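Local coordinates for putative YfrE protein (Vibrio parahaemolyticus RIMD 2210633, PDB 3BEE) that is of unknown function but probably mediates protein-protein contacts in cytochrome c biogenesis, this chain being its C-terminal TPR-like part, at residues Ala10-Ala13 with Thr14-Tyr18; Val28-Leu31 with Leu32-Ala35. All coordinates share one frame; numbering follows the deposited sequence. Where two conformers were deposited one is given.

Overall arrangement
Contact 1 (Ala10-Ala13 with Thr14-Tyr18) lies within helix 6-18, and contact 2 (Val28-Leu31 with Leu32-Ala35) within helix 26-38, the next helix along the chain. Both are local, between residues mostly one helical turn apart; contact 1 closes before contact 2 opens, and they lie about 10 Å apart, centre to centre. The two helices touch through apolar side chains: Leu16 CD1 lies 3.5 Å from Leu31 CD1, and Ala13 CB lies 3.8 Å from Leu32 CD2. Both contacts fall within the range of the cytochrome c-type biogenesis protein H TPR family, consistent with a helical-repeat scaffold. Helix 43-55 packs against both helices, so the three share one apolar interior.

Contact 1: Ala10-Ala13 with Thr14-Tyr18; sequences AAKA and TTLYY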
loop_
_atom_site.group_PDB
_atom_site.type_symbol
_atom_site.label_atom_id
_atom_site.label_comp_id
_atom_site.label_asym_id
_atom_site.label_seq_id
_atom_site.Cartn_x
_atom_site.Cartn_y
_atom_site.Cartn_z
ATOM N N ALA A 10 -5.752 -0.987 7.910
ATOM C CA ALA A 10 -4.985 -0.225 6.931
ATOM C C ALA A 10 -5.465 1.201 6.880
ATOM O O ALA A 10 -4.665 2.098 6.648
ATOM C CB ALA A 10 -5.094 -0.837 5.581
ATOM N N ALA A 11 -6.763 1.423 7.099
ATOM C CA ALA A 11 -7.293 2.784 7.137
ATOM C C ALA A 11 -6.741 3.557 8.346
ATOM O O ALA A 11 -6.411 4.740 8.235
ATOM C CB ALA A 11 -8.840 2.780 7.148
ATOM N N LYS A 12 -6.638 2.924 9.512
ATOM C CA LYS A 12 -6.025 3.648 10.623
ATOM C C LYS A 12 -4.572 3.928 10.290
ATOM O O LYS A 12 -4.087 5.044 10.511
ATOM C CB LYS A 12 -6.134 2.929 11.968
ATOM C CG LYS A 12 -5.722 3.862 13.132
ATOM C CD LYS A 12 -5.940 3.256 14.514
ATOM C CE LYS A 12 -5.408 4.203 15.566
ATOM N NZ LYS A 12 -5.782 3.814 16.930
ATOM N N ALA A 13 -3.878 2.930 9.745
ATOM C CA ALA A 13 -2.480 3.165 9.369
ATOM C C ALA A 13 -2.363 4.372 8.447
ATOM O O ALA A 13 -1.448 5.182 8.601
ATOM C CB ALA A 13 -1.877 1.943 8.702
ATOM N N THR A 14 -3.282 4.487 7.490
ATOM C CA THR A 14 -3.285 5.557 6.489
ATOM C C THR A 14 -3.510 6.908 7.179
ATOM O O THR A 14 -2.832 7.887 6.864
ATOM C CB THR A 14 -4.388 5.315 5.437
ATOM O OG1 THR A 14 -4.176 4.050 4.803
ATOM C CG2 THR A 14 -4.442 6.451 4.374
ATOM N N THR A 15 -4.463 6.971 8.110
ATOM C CA THR A 15 -4.685 8.202 8.863
ATOM C C THR A 15 -3.422 8.629 9.637
ATOM O O THR A 15 -2.996 9.778 9.552
ATOM C CB THR A 15 -5.879 8.091 9.830
ATOM O OG1 THR A 15 -7.072 7.826 9.088
ATOM C CG2 THR A 15 -6.068 9.392 10.564
ATOM N N LEU A 16 -2.829 7.704 10.387
ATOM C CA LEU A 16 -1.623 8.015 11.146
ATOM C C LEU A 16 -0.465 8.426 10.241
ATOM O O LEU A 16 0.310 9.302 10.615
ATOM C CB LEU A 16 -1.199 6.853 12.027
ATOM C CG LEU A 16 -2.152 6.427 13.131
ATOM C CD1 LEU A 16 -1.784 5.014 13.446
ATOM C CD2 LEU A 16 -2.079 7.312 14.365
ATOM N N TYR A 17 -0.370 7.820 9.056
ATOM C CA TYR A 17 0.640 8.184 8.070
ATOM C C TYR A 17 0.501 9.615 7.511
ATOM O O TYR A 17 1.396 10.453 7.752
ATOM C CB TYR A 17 0.630 7.191 6.900
ATOM C CG TYR A 17 1.727 7.425 5.868
ATOM C CD1 TYR A 17 3.000 6.893 6.056
ATOM C CD2 TYR A 17 1.478 8.147 4.691
ATOM C CE1 TYR A 17 3.995 7.069 5.102
ATOM C CE2 TYR A 17 2.473 8.342 3.727
ATOM C CZ TYR A 17 3.733 7.814 3.945
ATOM O OH TYR A 17 4.739 7.994 3.032
ATOM N N TYR A 18 -0.570 9.860 6.716
ATOM C CA TYR A 18 -0.763 11.150 5.943
ATOM C C TYR A 18 -0.923 12.380 6.792
ATOM O O TYR A 18 -0.551 13.511 6.372
ATOM C CB TYR A 18 -1.917 11.111 4.905
ATOM C CG TYR A 18 -1.533 10.306 3.685
ATOM C CD1 TYR A 18 -0.549 10.764 2.800
ATOM C CD2 TYR A 18 -2.085 9.046 3.461
ATOM C CE1 TYR A 18 -0.149 9.991 1.675
ATOM C CE2 TYR A 18 -1.697 8.259 2.369
ATOM C CZ TYR A 18 -0.736 8.743 1.479
ATOM O OH TYR A 18 -0.361 7.966 0.437
#
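Ala10 to Ala13 offer their carbonyls to the amides of Thr14 to Tyr17 in four successive i to i+4 hydrogen bonds; the bond from Leu16 N to Lys12 O is nearly straight at 176°. Two of these acceptors are gripped twice. Thr14 OG1 donates to Ala10 O at 2.7 Å, while Thr14 N reaches the same oxygen from the opposite face of the carbonyl plane at 2.9 Å. The first torsion (-58°) explains this, for it sets OG1 beside the backbone N and turns it back along the helix. Thr15 repeats the pattern on Ala11 O, but its OG1 bond is longer, at 3.3 Å. Both hydroxyls therefore donate within their own helix.

Further round the helix, the Leu16 side chain lies against the backbone of the preceding turn, with Leu16 CD1 3.7 Å from Lys12 O. Ala13 and Leu16 also pack on helix 26-38, whereas the Tyr17 ring packs on Leu48 and its OH is hydrogen-bonded to Asp52, both on helix 43-55. Paired hydroxyl and amide donation to the i-4 carbonyl is characteristic of threonines inside an alpha-helix, here one of the antiparallel helices of a TPR-like fold.

Contact 2: Val28-Leu31 with Leu32-Ala35; sequences VSLL and LEQA
Leu32 reaches back along its helix to Val28, one turn earlier, and can be followed outward from the backbone. Its amide donates to Val28 O at 3.0 Å with an N-H...O angle of 168°. Leu32 CB lies 3.5 Å from Ser29 O and about as near Val28 O. Leu32 CG comes to 3.3 Å from Val28 O, because a first torsion of -67° puts it beside the backbone N and anti to the carbonyl carbon. At the tip, Leu32 CD1 meets Val28 CG1 at 3.9 Å, the two side chains lying alongside each other and pointing the same way. The other branch, CD2, turns to helix 6-18.

Three more amide-to-carbonyl bonds of the same i to i+4 kind, from Glu33 to Ser29, Gln34 to Leu30 and Ala35 to Leu31, continue the turn. On the exposed side, Leu30 and Glu33 cross at about a right angle, with Leu30 CD1 3.9 Å from Glu33 OE1: a methyl against a carboxylate oxygen, not a polar bond. As Leu32 CG does with Val28 O, Gln34 CG lies 3.3 Å from Leu30 O, and the chain bends beyond it. Ser29 OG instead looks back to the start of the helix, where it is hydrogen-bonded to Thr25 O.

These placements divide the helix into two sides. Leu30, Glu33 and Gln34 belong to the exposed one. Val28 and Leu31 instead pack on helix 6-18. Leu32 spans both neighbours, touching helix 6-18 as well as Ala45, Leu48 and Ile49 of helix 43-55, and Ala35 adds a contact with Ala45. Helix 26-38 is thus wedged by its apolar side against helices 6-18 and 43-55.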
loop_
_atom_site.group_PDB
_atom_site.type_symbol
_atom_site.label_atom_id
_atom_site.label_comp_id
_atom_site.label_asym_id
_atom_site.label_seq_id
_atom_site.Cartn_x
_atom_site.Cartn_y
_atom_site.Cartn_z
ATOM N N VAL A 28 2.435 2.634 12.486
ATOM C CA VAL A 28 1.889 2.481 11.132
ATOM C C VAL A 28 2.289 1.123 10.564
ATOM O O VAL A 28 1.453 0.429 10.002
ATOM C CB VAL A 28 2.373 3.627 10.180
ATOM C CG1 VAL A 28 2.002 3.351 8.686
ATOM C CG2 VAL A 28 1.803 4.976 10.621
ATOM N N SER A 29 3.567 0.748 10.714
ATOM C CA SER A 29 4.066 -0.490 10.144
ATOM C C SER A 29 3.339 -1.681 10.750
ATOM O O SER A 29 2.922 -2.581 10.010
ATOM C CB SER A 29 5.583 -0.648 10.346
ATOM O OG SER A 29 6.273 0.510 9.860
ATOM N N LEU A 30 3.182 -1.696 12.079
ATOM C CA LEU A 30 2.458 -2.796 12.715
ATOM C C LEU A 30 0.998 -2.923 12.253
ATOM O O LEU A 30 0.542 -4.023 11.995
ATOM C CB LEU A 30 2.548 -2.718 14.259
ATOM C CG LEU A 30 1.982 -3.878 15.101
ATOM C CD1 LEU A 30 2.619 -5.271 14.765
ATOM C CD2 LEU A 30 2.140 -3.578 16.617
ATOM N N LEU A 31 0.263 -1.810 12.176
ATOM C CA LEU A 31 -1.122 -1.821 11.658
ATOM C C LEU A 31 -1.197 -2.387 10.247
ATOM O O LEU A 31 -2.063 -3.211 9.960
ATOM C CB LEU A 31 -1.776 -0.424 11.696
ATOM C CG LEU A 31 -2.239 0.047 13.083
ATOM C CD1 LEU A 31 -2.388 1.564 13.103
ATOM C CD2 LEU A 31 -3.548 -0.611 13.522
ATOM N N LEU A 32 -0.254 -1.984 9.393
ATOM C CA LEU A 32 -0.118 -2.547 8.045
ATOM C C LEU A 32 0.223 -4.028 8.067
ATOM O O LEU A 32 -0.394 -4.808 7.332
ATOM C CB LEU A 32 0.935 -1.788 7.241
ATOM C CG LEU A 32 0.580 -0.350 6.884
ATOM C CD1 LEU A 32 1.804 0.295 6.245
ATOM C CD2 LEU A 32 -0.617 -0.278 5.932
ATOM N N GLU A 33 1.191 -4.425 8.897
ATOM C CA GLU A 33 1.544 -5.837 9.022
ATOM C C GLU A 33 0.334 -6.676 9.363
ATOM O O GLU A 33 0.187 -7.803 8.878
ATOM C CB GLU A 33 2.613 -6.056 10.102
ATOM C CG GLU A 33 4.013 -5.758 9.618
ATOM C CD GLU A 33 5.055 -5.892 10.724
ATOM O OE1 GLU A 33 4.790 -6.538 11.788
ATOM O OE2 GLU A 33 6.165 -5.341 10.507
ATOM N N GLN A 34 -0.512 -6.139 10.246
ATOM C CA GLN A 34 -1.691 -6.851 10.702
ATOM C C GLN A 34 -2.777 -6.927 9.660
ATOM O O GLN A 34 -3.424 -7.953 9.543
ATOM C CB GLN A 34 -2.213 -6.243 12.003
ATOM C CG GLN A 34 -1.232 -6.503 13.129
ATOM C CD GLN A 34 -1.111 -7.979 13.379
ATOM O OE1 GLN A 34 -0.064 -8.604 13.121
ATOM N NE2 GLN A 34 -2.198 -8.566 13.861
ATOM N N ALA A 35 -2.984 -5.839 8.914
ATOM C CA ALA A 35 -3.843 -5.877 7.740
ATOM C C ALA A 35 -3.411 -6.984 6.776
ATOM O O ALA A 35 -4.244 -7.740 6.291
ATOM C CB ALA A 35 -3.835 -4.518 7.022
#